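Local coordinates for FERM, RhoGEF and pleckstrin domain-containing protein 2 (Mus musculus, PDB 4GYV), which acts as a guanine nucleotide exchange factor that activates RAC1, here represented by its DH (RhoGEF) domain alone, at residues 11-15 / 163-167; 39-43 / 128-132; 57-61 / 101-105; 110-116 / 198-202. All coordinates share one frame; numbering follows the deposited sequence.

How the interactions relate
The four contacts tie together a DH domain built almost entirely of helices. Interaction 1 joins helix 7-39 to helix 152-170. Interactions 1 and 2 lie on opposite sides of the chain's centre, their own centres about 40 Å apart. Interaction 3 is nested along the chain inside the loops closed by interactions 1 and 2. Its nearest atoms come within about 8 Å of interaction 1 and about 4 Å of interaction 4. Interaction 4 packs the start of helix 112-124 against the early turns of helix 196-212. Along the chain it crosses both interaction 1 and interaction 2. Interactions 1 and 4 both touch the second subunit.

Interaction 1. Residues 11-15 / 163-167; sequences IAKEI and LLSRL
The guanidinium of Arg166 meets the carboxylate of Glu14 at its edge. Glu14 CD lies in the guanidinium plane and OE1 close to it, but the two flat groups are turned 44° against each other. Ile11 CG1 approaches the same guanidinium obliquely. The contact belongs to the helical bundle of the DH domain and joins helix 7-39 to helix 152-170. As in other DH domains, these two helices probably contribute to the GTPase-binding surface. The segments run antiparallel, at 169°, with axes 10.5 Å apart. Arg166 and Glu14 form a salt bridge. The modelled separation of Arg166 NH2 and Glu14 OE1, 2.4 Å, is doubtfully short, and the details of the hydrogen bond between them are uncertain. The Arg166 chain is bent at chi2 and chi3, which folds the guanidinium across the Glu14 side chain at about a right angle. The other carboxylate oxygen, Glu14 OE2, is hydrogen-bonded to His159 NE2 of the second subunit, so this carboxylate also helps to join two copies of the protein. Beside the ion pair is an apolar layer. Ile11 and Leu167 run alongside each other, pointing opposite ways, with Ile11 CD1 3.8 Å from Leu167 CD2. Ile11 CG2 packs 4.1 Å from Leu163 CD2. Leu95 of helix 92-102 touches both Ile15 and Leu167. One turn along from Ile11, Ile15 CG1 rests 3.9 Å from Leu163 CD1.

Interaction 2. Residues 39-43 / 128-132; sequences KEEAM and KLEAV
The Lys128 chain is extended throughout, with CG anti to the backbone N (chi1 174°), which carries NZ to the backbone of Glu40. Glu40 has chi1 -131°, which lays CG alongside Val132; the bend at chi2 then sets the course of the carboxylate. Lys128 NZ makes a weak hydrogen bond to Glu40 O, at 3.2 Å. The ammonium group probably interacts favourably with the carbonyl end of helix 7-39. Glu40 CG lies 3.8 Å from Val132 CG2, the two side chains overlapping side by side from opposing directions. This is the turn after helix 7-39. Glu41 has a positive phi (49°) and closes the helix in a Schellman motif. The chain then turns so that Ala42 points at helix 127-137. Ala42 CB packs 3.6 Å from Val132 CG2, and Leu129 CD1 sits 3.8 Å from Ala42 O. Residue 43, modelled as selenomethionine, crosses Leu129 at a slant, with Met43 CE 3.8 Å from Leu129 CD1. Leu37, in the last turns of helix 7-39, touches both Met43 and Leu129, and Leu119 of helix 112-124 packs on Met43.

Interaction 3. Residues 57-61 / 101-105; sequences PVYEF and QLKEF
An edge-to-face aromatic pair joins helix 56-77 to the turn that follows helix 92-102 in the DH helical bundle. The edge of Phe61 is directed toward the face of Phe105. The ring centroids are 5.4 Å apart and the planes meet at 54°. Phe61 CB also lies over the Phe105 face, 4.0 Å from the Phe105 ring centroid, in a CH-pi contact. Helix 92-102 itself contributes Gln101 and Leu102. The Phe61 ring receives a CH-pi contact of its own from Leu102 CD1, which stands over one face at 3.8 Å from the Phe61 centroid. Gln101 CB meets the Phe61 ring at its edge, 4.0 Å from Phe61 CE1. Phe61 CG is anti to the backbone N (chi1 165°), and this carries the ring across to Leu102. Pro57 CB packs 4.1 Å from Phe105 CE2, one turn before Phe61. Phe105 occupies the N-cap position of helix 106-110, so the contact sits at the break between two consecutive helices. Phe109 of helix 106-110 touches Val58 and Leu102. Beyond them, Tyr22 of helix 7-39 packs on Val58, and Ile188 of helix 178-194 packs on Leu102.

Interaction 4. Residues 110-116 / 198-202; sequences QRHDEVL and SLTRL
Ser198 OG accepts a hydrogen bond from Gln110 NE2 at 3.0 Å. The bond is nearly straight (169°), and the hydroxyl lies close to the Gln110 amide plane. Gln110 O and Asp113 OD1 are also near Ser198 OG, each at 3.3 Å, where any bond would be weak. The other carboxylate oxygen, Asp113 OD2, forms a long salt bridge with Arg201 NE at 3.7 Å. Asp113 CB packs 3.8 Å from Leu202 CG. Leu202 CD2 reaches on to Leu116 CD2, also at 3.8 Å. These contacts hold the start of helix 112-124 against helix 196-212, with segment axes 9.5 Å apart and 29° from parallel. Gln110 bends at chi2 (97°), which brings its amide back to Ser198. Its NE2 also makes a weak hydrogen bond to Glu194 O at the end of helix 178-194. His112 is held by a hydrogen bond from NE2 to Asn54 O, and Val154 of helix 152-170 packs on Leu202. Ser198 has one hydroxyl proton for Gln110 O or Asp113 OD1, and the choice is not settled. These two acceptors lie 3.1 Å apart, Gln110 O to Asp113 OD1, which would disfavour the Asp113 charge; the helix start and the distant Arg201 may offset this.

Interaction 1. Residues 11-15 / 163-167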
loop_
_atom_site.group_PDB
_atom_site.type_symbol
_atom_site.label_atom_id
_atom_site.label_comp_id
_atom_site.label_asym_id
_atom_site.label_seq_id
_atom_site.Cartn_x
_atom_site.Cartn_y
_atom_site.Cartn_z
ATOM N N ILE A 11 -15.992 2.042 15.319
ATOM C CA ILE A 11 -16.741 1.347 14.280
ATOM C C ILE A 11 -16.486 2.003 12.937
ATOM O O ILE A 11 -16.222 1.323 11.954
ATOM C CB ILE A 11 -18.239 1.322 14.577
ATOM C CG1 ILE A 11 -18.504 0.536 15.839
ATOM C CG2 ILE A 11 -19.012 0.705 13.427
ATOM C CD1 ILE A 11 -19.865 0.834 16.406
ATOM N N ALA A 12 -16.527 3.327 12.904
ATOM C CA ALA A 12 -16.217 4.066 11.683
ATOM C C ALA A 12 -14.860 3.654 11.145
ATOM O O ALA A 12 -14.715 3.344 9.966
ATOM C CB ALA A 12 -16.239 5.562 11.934
ATOM N N LYS A 13 -13.868 3.620 12.021
ATOM C CA LYS A 13 -12.531 3.282 11.584
ATOM C C LYS A 13 -12.457 1.820 11.120
ATOM O O LYS A 13 -11.771 1.509 10.141
ATOM C CB LYS A 13 -11.519 3.590 12.675
ATOM C CG LYS A 13 -10.112 3.603 12.133
ATOM C CD LYS A 13 -9.542 4.990 11.829
ATOM C CE LYS A 13 -8.358 4.858 10.840
ATOM N NZ LYS A 13 -7.068 5.458 11.328
ATOM N N GLU A 14 -13.194 0.940 11.796
ATOM C CA GLU A 14 -13.283 -0.462 11.399
ATOM C C GLU A 14 -13.926 -0.590 10.005
ATOM O O GLU A 14 -13.486 -1.389 9.180
ATOM C CB GLU A 14 -14.050 -1.295 12.452
ATOM C CG GLU A 14 -13.280 -1.587 13.770
ATOM C CD GLU A 14 -14.187 -2.046 14.949
ATOM O OE1 GLU A 14 -15.403 -2.259 14.727
ATOM O OE2 GLU A 14 -13.685 -2.212 16.099
ATOM N N ILE A 15 -14.961 0.206 9.738
ATOM C CA ILE A 15 -15.583 0.215 8.419
ATOM C C ILE A 15 -14.573 0.612 7.346
ATOM O O ILE A 15 -14.436 -0.039 6.314
ATOM C CB ILE A 15 -16.766 1.183 8.377
ATOM C CG1 ILE A 15 -17.926 0.657 9.222
ATOM C CG2 ILE A 15 -17.286 1.396 6.950
ATOM C CD1 ILE A 15 -19.034 1.693 9.322
ATOM N N LEU A 163 -22.024 -4.190 11.258
ATOM C CA LEU A 163 -21.451 -2.910 11.648
ATOM C C LEU A 163 -22.525 -1.866 11.953
ATOM O O LEU A 163 -22.464 -1.194 12.974
ATOM C CB LEU A 163 -20.492 -2.420 10.561
ATOM C CG LEU A 163 -19.188 -3.224 10.424
ATOM C CD1 LEU A 163 -18.667 -3.200 8.998
ATOM C CD2 LEU A 163 -18.105 -2.749 11.401
ATOM N N LEU A 164 -23.511 -1.736 11.078
ATOM C CA LEU A 164 -24.625 -0.845 11.358
ATOM C C LEU A 164 -25.400 -1.258 12.611
ATOM O O LEU A 164 -25.907 -0.421 13.356
ATOM C CB LEU A 164 -25.530 -0.739 10.138
ATOM C CG LEU A 164 -24.912 0.297 9.204
ATOM C CD1 LEU A 164 -25.282 0.088 7.746
ATOM C CD2 LEU A 164 -25.356 1.670 9.681
ATOM N N SER A 165 -25.466 -2.551 12.868
ATOM C CA SER A 165 -26.114 -3.011 14.081
ATOM C C SER A 165 -25.418 -2.485 15.310
ATOM O O SER A 165 -26.064 -2.120 16.285
ATOM C CB SER A 165 -26.141 -4.525 14.130
ATOM O OG SER A 165 -27.083 -5.001 13.195
ATOM N N ARG A 166 -24.096 -2.443 15.268
ATOM C CA ARG A 166 -23.342 -2.044 16.438
ATOM C C ARG A 166 -23.520 -0.558 16.694
ATOM O O ARG A 166 -23.675 -0.125 17.848
ATOM C CB ARG A 166 -21.879 -2.361 16.239
ATOM C CG ARG A 166 -21.612 -3.752 15.729
ATOM C CD ARG A 166 -20.514 -4.426 16.538
ATOM N NE ARG A 166 -19.342 -3.570 16.697
ATOM C CZ ARG A 166 -18.372 -3.468 15.798
ATOM N NH1 ARG A 166 -18.423 -4.188 14.664
ATOM N NH2 ARG A 166 -17.347 -2.661 16.053
ATOM N N LEU A 167 -23.487 0.214 15.609
ATOM C CA LEU A 167 -23.715 1.653 15.671
ATOM C C LEU A 167 -25.095 1.927 16.234
ATOM O O LEU A 167 -25.245 2.741 17.135
ATOM C CB LEU A 167 -23.593 2.305 14.287
ATOM C CG LEU A 167 -22.207 2.708 13.793
ATOM C CD1 LEU A 167 -22.284 3.264 12.383
ATOM C CD2 LEU A 167 -21.601 3.730 14.730
#

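Interaction 2. Residues 39-43 / 128-132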
loop_
_atom_site.group_PDB
_atom_site.type_symbol
_atom_site.label_atom_id
_atom_site.label_comp_id
_atom_site.label_asym_id
_atom_site.label_seq_id
_atom_site.Cartn_x
_atom_site.Cartn_y
_atom_site.Cartn_z
ATOM N N LYS A 39 -4.280 -12.166 -21.461
ATOM C CA LYS A 39 -2.983 -12.514 -22.041
ATOM C C LYS A 39 -2.934 -13.950 -22.555
ATOM O O LYS A 39 -2.266 -14.251 -23.544
ATOM C CB LYS A 39 -1.863 -12.294 -21.024
ATOM C CG LYS A 39 -0.511 -12.655 -21.564
ATOM C CD LYS A 39 0.506 -12.905 -20.492
ATOM C CE LYS A 39 1.795 -13.488 -21.056
ATOM N NZ LYS A 39 2.812 -13.681 -19.985
ATOM N N GLU A 40 -3.658 -14.829 -21.874
ATOM C CA GLU A 40 -3.674 -16.242 -22.204
ATOM C C GLU A 40 -4.873 -16.648 -23.074
ATOM O O GLU A 40 -4.950 -17.784 -23.523
ATOM C CB GLU A 40 -3.649 -17.064 -20.913
ATOM C CG GLU A 40 -2.609 -18.176 -20.884
ATOM C CD GLU A 40 -1.183 -17.660 -20.787
ATOM O OE1 GLU A 40 -0.963 -16.625 -20.114
ATOM O OE2 GLU A 40 -0.288 -18.300 -21.391
ATOM N N GLU A 41 -5.796 -15.718 -23.309
ATOM C CA GLU A 41 -6.995 -15.975 -24.113
ATOM C C GLU A 41 -7.703 -17.255 -23.675
ATOM O O GLU A 41 -8.136 -18.060 -24.498
ATOM C CB GLU A 41 -6.644 -16.006 -25.600
ATOM C CG GLU A 41 -5.921 -14.741 -26.074
ATOM C CD GLU A 41 -5.571 -14.741 -27.562
ATOM O OE1 GLU A 41 -5.620 -13.652 -28.185
ATOM O OE2 GLU A 41 -5.231 -15.816 -28.107
ATOM N N ALA A 42 -7.824 -17.420 -22.363
ATOM C CA ALA A 42 -8.217 -18.692 -21.779
ATOM C C ALA A 42 -9.707 -18.819 -21.505
ATOM O O ALA A 42 -10.207 -19.910 -21.257
ATOM C CB ALA A 42 -7.452 -18.913 -20.502
HETATM N N MSE A 43 -10.416 -17.705 -21.523
HETATM C CA MSE A 43 -11.826 -17.750 -21.201
HETATM C C MSE A 43 -12.695 -17.296 -22.369
HETATM O O MSE A 43 -12.405 -16.284 -23.022
HETATM C CB MSE A 43 -12.087 -16.898 -19.976
HETATM C CG MSE A 43 -13.405 -17.171 -19.285
HETATM SE SE MSE A 43 -13.538 -16.107 -17.649
HETATM C CE MSE A 43 -12.649 -17.302 -16.393
ATOM N N LYS A 128 -7.134 -26.123 -20.409
ATOM C CA LYS A 128 -6.355 -24.887 -20.529
ATOM C C LYS A 128 -6.749 -23.791 -19.527
ATOM O O LYS A 128 -5.884 -23.136 -18.940
ATOM C CB LYS A 128 -6.412 -24.329 -21.955
ATOM C CG LYS A 128 -5.736 -22.970 -22.077
ATOM C CD LYS A 128 -5.613 -22.496 -23.519
ATOM C CE LYS A 128 -4.934 -21.125 -23.583
ATOM N NZ LYS A 128 -4.822 -20.589 -24.974
ATOM N N LEU A 129 -8.047 -23.571 -19.347
ATOM C CA LEU A 129 -8.497 -22.606 -18.356
ATOM C C LEU A 129 -8.062 -23.091 -16.990
ATOM O O LEU A 129 -7.636 -22.296 -16.152
ATOM C CB LEU A 129 -10.016 -22.429 -18.383
ATOM C CG LEU A 129 -10.619 -21.553 -17.278
ATOM C CD1 LEU A 129 -10.250 -20.105 -17.470
ATOM C CD2 LEU A 129 -12.125 -21.705 -17.231
ATOM N N GLU A 130 -8.169 -24.400 -16.765
ATOM C CA GLU A 130 -7.765 -24.963 -15.483
ATOM C C GLU A 130 -6.309 -24.620 -15.188
ATOM O O GLU A 130 -5.975 -24.187 -14.083
ATOM C CB GLU A 130 -7.970 -26.469 -15.444
ATOM C CG GLU A 130 -7.642 -27.083 -14.097
ATOM C CD GLU A 130 -7.656 -28.597 -14.128
ATOM O OE1 GLU A 130 -7.549 -29.204 -13.044
ATOM O OE2 GLU A 130 -7.771 -29.183 -15.234
ATOM N N ALA A 131 -5.458 -24.792 -16.197
ATOM C CA ALA A 131 -4.028 -24.504 -16.088
ATOM C C ALA A 131 -3.746 -23.052 -15.722
ATOM O O ALA A 131 -2.866 -22.769 -14.901
ATOM C CB ALA A 131 -3.345 -24.836 -17.375
ATOM N N VAL A 132 -4.488 -22.141 -16.351
ATOM C CA VAL A 132 -4.365 -20.717 -16.062
ATOM C C VAL A 132 -4.712 -20.361 -14.620
ATOM O O VAL A 132 -4.018 -19.546 -14.004
ATOM C CB VAL A 132 -5.227 -19.889 -17.002
ATOM C CG1 VAL A 132 -5.209 -18.439 -16.585
ATOM C CG2 VAL A 132 -4.731 -20.054 -18.427
#

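Interaction 3. Residues 57-61 / 101-105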
loop_
_atom_site.group_PDB
_atom_site.type_symbol
_atom_site.label_atom_id
_atom_site.label_comp_id
_atom_site.label_asym_id
_atom_site.label_seq_id
_atom_site.Cartn_x
_atom_site.Cartn_y
_atom_site.Cartn_z
ATOM N N PRO A 57 -19.217 -3.406 -11.725
ATOM C CA PRO A 57 -20.057 -2.377 -11.089
ATOM C C PRO A 57 -19.975 -2.403 -9.558
ATOM O O PRO A 57 -20.017 -1.345 -8.943
ATOM C CB PRO A 57 -21.480 -2.754 -11.527
ATOM C CG PRO A 57 -21.337 -3.804 -12.535
ATOM C CD PRO A 57 -20.037 -4.484 -12.301
ATOM N N VAL A 58 -19.893 -3.597 -8.970
ATOM C CA VAL A 58 -19.727 -3.740 -7.535
ATOM C C VAL A 58 -18.482 -2.994 -7.072
ATOM O O VAL A 58 -18.519 -2.256 -6.079
ATOM C CB VAL A 58 -19.615 -5.228 -7.124
ATOM C CG1 VAL A 58 -18.962 -5.380 -5.744
ATOM C CG2 VAL A 58 -20.967 -5.887 -7.154
ATOM N N TYR A 59 -17.380 -3.173 -7.793
ATOM C CA TYR A 59 -16.163 -2.437 -7.470
ATOM C C TYR A 59 -16.364 -0.913 -7.542
ATOM O O TYR A 59 -15.917 -0.180 -6.660
ATOM C CB TYR A 59 -15.026 -2.877 -8.373
ATOM C CG TYR A 59 -13.711 -2.202 -8.118
ATOM C CD1 TYR A 59 -13.389 -1.004 -8.744
ATOM C CD2 TYR A 59 -12.771 -2.777 -7.278
ATOM C CE1 TYR A 59 -12.175 -0.382 -8.521
ATOM C CE2 TYR A 59 -11.539 -2.168 -7.060
ATOM C CZ TYR A 59 -11.251 -0.972 -7.681
ATOM O OH TYR A 59 -10.036 -0.368 -7.453
ATOM N N GLU A 60 -17.048 -0.430 -8.573
ATOM C CA GLU A 60 -17.304 1.004 -8.657
ATOM C C GLU A 60 -18.054 1.505 -7.432
ATOM O O GLU A 60 -17.742 2.564 -6.899
ATOM C CB GLU A 60 -18.071 1.368 -9.922
ATOM C CG GLU A 60 -17.221 1.289 -11.147
ATOM C CD GLU A 60 -17.998 1.574 -12.410
ATOM O OE1 GLU A 60 -19.084 2.226 -12.297
ATOM O OE2 GLU A 60 -17.507 1.138 -13.495
ATOM N N PHE A 61 -19.040 0.736 -6.991
ATOM C CA PHE A 61 -19.810 1.119 -5.836
ATOM C C PHE A 61 -18.933 1.306 -4.598
ATOM O O PHE A 61 -18.976 2.359 -3.937
ATOM C CB PHE A 61 -20.895 0.104 -5.523
ATOM C CG PHE A 61 -21.454 0.279 -4.166
ATOM C CD1 PHE A 61 -22.434 1.234 -3.941
ATOM C CD2 PHE A 61 -20.946 -0.449 -3.092
ATOM C CE1 PHE A 61 -22.934 1.442 -2.679
ATOM C CE2 PHE A 61 -21.435 -0.246 -1.823
ATOM C CZ PHE A 61 -22.436 0.705 -1.612
ATOM N N GLN A 101 -27.966 3.353 -2.033
ATOM C CA GLN A 101 -27.418 3.216 -3.381
ATOM C C GLN A 101 -27.255 1.755 -3.732
ATOM O O GLN A 101 -27.414 1.348 -4.878
ATOM C CB GLN A 101 -26.048 3.870 -3.467
ATOM C CG GLN A 101 -26.047 5.241 -4.054
ATOM C CD GLN A 101 -24.803 6.031 -3.664
ATOM O OE1 GLN A 101 -23.804 5.461 -3.182
ATOM N NE2 GLN A 101 -24.861 7.360 -3.852
ATOM N N LEU A 102 -26.915 0.975 -2.723
ATOM C CA LEU A 102 -26.580 -0.418 -2.891
ATOM C C LEU A 102 -27.761 -1.166 -3.482
ATOM O O LEU A 102 -27.588 -2.153 -4.190
ATOM C CB LEU A 102 -26.210 -0.979 -1.529
ATOM C CG LEU A 102 -25.572 -2.341 -1.409
ATOM C CD1 LEU A 102 -24.339 -2.371 -2.255
ATOM C CD2 LEU A 102 -25.241 -2.549 0.054
ATOM N N LYS A 103 -28.967 -0.684 -3.203
ATOM C CA LYS A 103 -30.163 -1.344 -3.698
ATOM C C LYS A 103 -30.159 -1.457 -5.217
ATOM O O LYS A 103 -30.688 -2.411 -5.780
ATOM C CB LYS A 103 -31.421 -0.625 -3.212
ATOM C CG LYS A 103 -31.641 -0.711 -1.714
ATOM C CD LYS A 103 -32.948 -0.038 -1.330
ATOM C CE LYS A 103 -33.163 -0.039 0.174
ATOM N NZ LYS A 103 -34.288 0.856 0.590
ATOM N N GLU A 104 -29.534 -0.488 -5.868
ATOM C CA GLU A 104 -29.418 -0.454 -7.321
ATOM C C GLU A 104 -28.344 -1.411 -7.848
ATOM O O GLU A 104 -28.067 -1.448 -9.041
ATOM C CB GLU A 104 -29.124 0.979 -7.780
ATOM C CG GLU A 104 -30.194 1.954 -7.383
ATOM C CD GLU A 104 -31.522 1.612 -8.021
ATOM O OE1 GLU A 104 -32.411 1.075 -7.320
ATOM O OE2 GLU A 104 -31.676 1.873 -9.235
ATOM N N PHE A 105 -27.754 -2.194 -6.952
ATOM C CA PHE A 105 -26.687 -3.124 -7.317
ATOM C C PHE A 105 -26.987 -4.577 -6.948
ATOM O O PHE A 105 -26.163 -5.447 -7.195
ATOM C CB PHE A 105 -25.383 -2.721 -6.626
ATOM C CG PHE A 105 -24.752 -1.497 -7.199
ATOM C CD1 PHE A 105 -25.227 -0.245 -6.881
ATOM C CD2 PHE A 105 -23.679 -1.595 -8.065
ATOM C CE1 PHE A 105 -24.646 0.892 -7.417
ATOM C CE2 PHE A 105 -23.092 -0.456 -8.605
ATOM C CZ PHE A 105 -23.582 0.787 -8.275
#

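Interaction 4. Residues 110-116 / 198-202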
loop_
_atom_site.group_PDB
_atom_site.type_symbol
_atom_site.label_atom_id
_atom_site.label_comp_id
_atom_site.label_asym_id
_atom_site.label_seq_id
_atom_site.Cartn_x
_atom_site.Cartn_y
_atom_site.Cartn_z
ATOM N N GLN A 110 -26.723 -10.867 -6.890
ATOM C CA GLN A 110 -27.619 -11.986 -7.104
ATOM C C GLN A 110 -27.094 -12.992 -8.130
ATOM O O GLN A 110 -27.492 -14.143 -8.113
ATOM C CB GLN A 110 -28.978 -11.464 -7.556
ATOM C CG GLN A 110 -30.096 -12.381 -7.267
ATOM C CD GLN A 110 -30.789 -12.007 -5.998
ATOM O OE1 GLN A 110 -31.486 -10.992 -5.952
ATOM N NE2 GLN A 110 -30.610 -12.818 -4.944
ATOM N N ARG A 111 -26.206 -12.569 -9.022
ATOM C CA ARG A 111 -25.703 -13.483 -10.051
ATOM C C ARG A 111 -24.404 -14.188 -9.653
ATOM O O ARG A 111 -23.915 -15.046 -10.382
ATOM C CB ARG A 111 -25.586 -12.796 -11.428
ATOM C CG ARG A 111 -26.932 -12.566 -12.090
ATOM C CD ARG A 111 -26.841 -11.722 -13.347
ATOM N NE ARG A 111 -28.167 -11.411 -13.897
ATOM C CZ ARG A 111 -28.939 -12.284 -14.557
ATOM N NH1 ARG A 111 -30.134 -11.914 -15.036
ATOM N NH2 ARG A 111 -28.517 -13.534 -14.745
ATOM N N HIS A 112 -23.871 -13.860 -8.482
ATOM C CA HIS A 112 -22.569 -14.391 -8.085
ATOM C C HIS A 112 -22.511 -15.891 -7.926
ATOM O O HIS A 112 -21.540 -16.502 -8.332
ATOM C CB HIS A 112 -22.031 -13.707 -6.832
ATOM C CG HIS A 112 -21.588 -12.295 -7.065
ATOM N ND1 HIS A 112 -21.040 -11.512 -6.075
ATOM C CD2 HIS A 112 -21.631 -11.523 -8.176
ATOM C CE1 HIS A 112 -20.753 -10.321 -6.571
ATOM N NE2 HIS A 112 -21.092 -10.306 -7.846
ATOM N N ASP A 113 -23.536 -16.496 -7.348
ATOM C CA ASP A 113 -23.530 -17.947 -7.193
ATOM C C ASP A 113 -23.588 -18.622 -8.560
ATOM O O ASP A 113 -23.054 -19.721 -8.766
ATOM C CB ASP A 113 -24.703 -18.391 -6.332
ATOM C CG ASP A 113 -26.034 -17.973 -6.915
ATOM O OD1 ASP A 113 -26.349 -16.761 -6.857
ATOM O OD2 ASP A 113 -26.759 -18.852 -7.428
ATOM N N GLU A 114 -24.235 -17.946 -9.499
ATOM C CA GLU A 114 -24.295 -18.412 -10.873
ATOM C C GLU A 114 -22.921 -18.256 -11.546
ATOM O O GLU A 114 -22.443 -19.177 -12.202
ATOM C CB GLU A 114 -25.393 -17.652 -11.606
ATOM C CG GLU A 114 -25.383 -17.770 -13.105
ATOM C CD GLU A 114 -26.366 -16.798 -13.769
ATOM O OE1 GLU A 114 -26.384 -16.747 -15.024
ATOM O OE2 GLU A 114 -27.115 -16.095 -13.037
ATOM N N VAL A 115 -22.283 -17.100 -11.360
ATOM C CA VAL A 115 -20.936 -16.858 -11.872
ATOM C C VAL A 115 -19.995 -17.949 -11.385
ATOM O O VAL A 115 -19.165 -18.486 -12.113
ATOM C CB VAL A 115 -20.389 -15.499 -11.374
ATOM C CG1 VAL A 115 -18.855 -15.439 -11.513
ATOM C CG2 VAL A 115 -21.057 -14.346 -12.117
ATOM N N LEU A 116 -20.152 -18.282 -10.124
ATOM C CA LEU A 116 -19.328 -19.288 -9.514
ATOM C C LEU A 116 -19.547 -20.682 -10.122
ATOM O O LEU A 116 -18.572 -21.320 -10.516
ATOM C CB LEU A 116 -19.591 -19.293 -8.027
ATOM C CG LEU A 116 -18.639 -20.135 -7.217
ATOM C CD1 LEU A 116 -17.222 -19.698 -7.509
ATOM C CD2 LEU A 116 -19.000 -19.902 -5.771
ATOM N N SER A 198 -29.381 -16.217 -2.360
ATOM C CA SER A 198 -28.093 -16.261 -3.042
ATOM C C SER A 198 -26.965 -16.442 -2.045
ATOM O O SER A 198 -25.954 -17.094 -2.331
ATOM C CB SER A 198 -27.868 -14.992 -3.873
ATOM O OG SER A 198 -28.596 -15.047 -5.086
ATOM N N LEU A 199 -27.140 -15.848 -0.871
ATOM C CA LEU A 199 -26.162 -15.968 0.199
ATOM C C LEU A 199 -25.981 -17.448 0.557
ATOM O O LEU A 199 -24.873 -17.980 0.391
ATOM C CB LEU A 199 -26.587 -15.132 1.420
ATOM C CG LEU A 199 -25.875 -15.324 2.772
ATOM C CD1 LEU A 199 -24.408 -14.931 2.685
ATOM C CD2 LEU A 199 -26.599 -14.569 3.908
ATOM N N THR A 200 -27.060 -18.118 0.998
ATOM C CA THR A 200 -26.928 -19.513 1.422
ATOM C C THR A 200 -26.518 -20.410 0.261
ATOM O O THR A 200 -25.901 -21.449 0.466
ATOM C CB THR A 200 -28.187 -20.122 2.161
ATOM O OG1 THR A 200 -29.152 -20.556 1.214
ATOM C CG2 THR A 200 -28.840 -19.147 3.150
ATOM N N ARG A 201 -26.843 -20.009 -0.960
ATOM C CA ARG A 201 -26.418 -20.782 -2.113
ATOM C C ARG A 201 -24.899 -20.726 -2.195
ATOM O O ARG A 201 -24.248 -21.725 -2.503
ATOM C CB ARG A 201 -27.059 -20.248 -3.385
ATOM C CG ARG A 201 -27.445 -21.310 -4.389
ATOM C CD ARG A 201 -28.941 -21.252 -4.675
ATOM N NE ARG A 201 -29.381 -19.910 -5.068
ATOM C CZ ARG A 201 -30.638 -19.572 -5.358
ATOM N NH1 ARG A 201 -31.608 -20.483 -5.311
ATOM N NH2 ARG A 201 -30.925 -18.314 -5.697
ATOM N N LEU A 202 -24.340 -19.557 -1.882
ATOM C CA LEU A 202 -22.897 -19.340 -1.949
ATOM C C LEU A 202 -22.171 -20.043 -0.798
ATOM O O LEU A 202 -21.146 -20.685 -1.013
ATOM C CB LEU A 202 -22.581 -17.842 -1.991
ATOM C CG LEU A 202 -22.656 -17.163 -3.375
ATOM C CD1 LEU A 202 -22.893 -15.672 -3.229
ATOM C CD2 LEU A 202 -21.420 -17.412 -4.261
#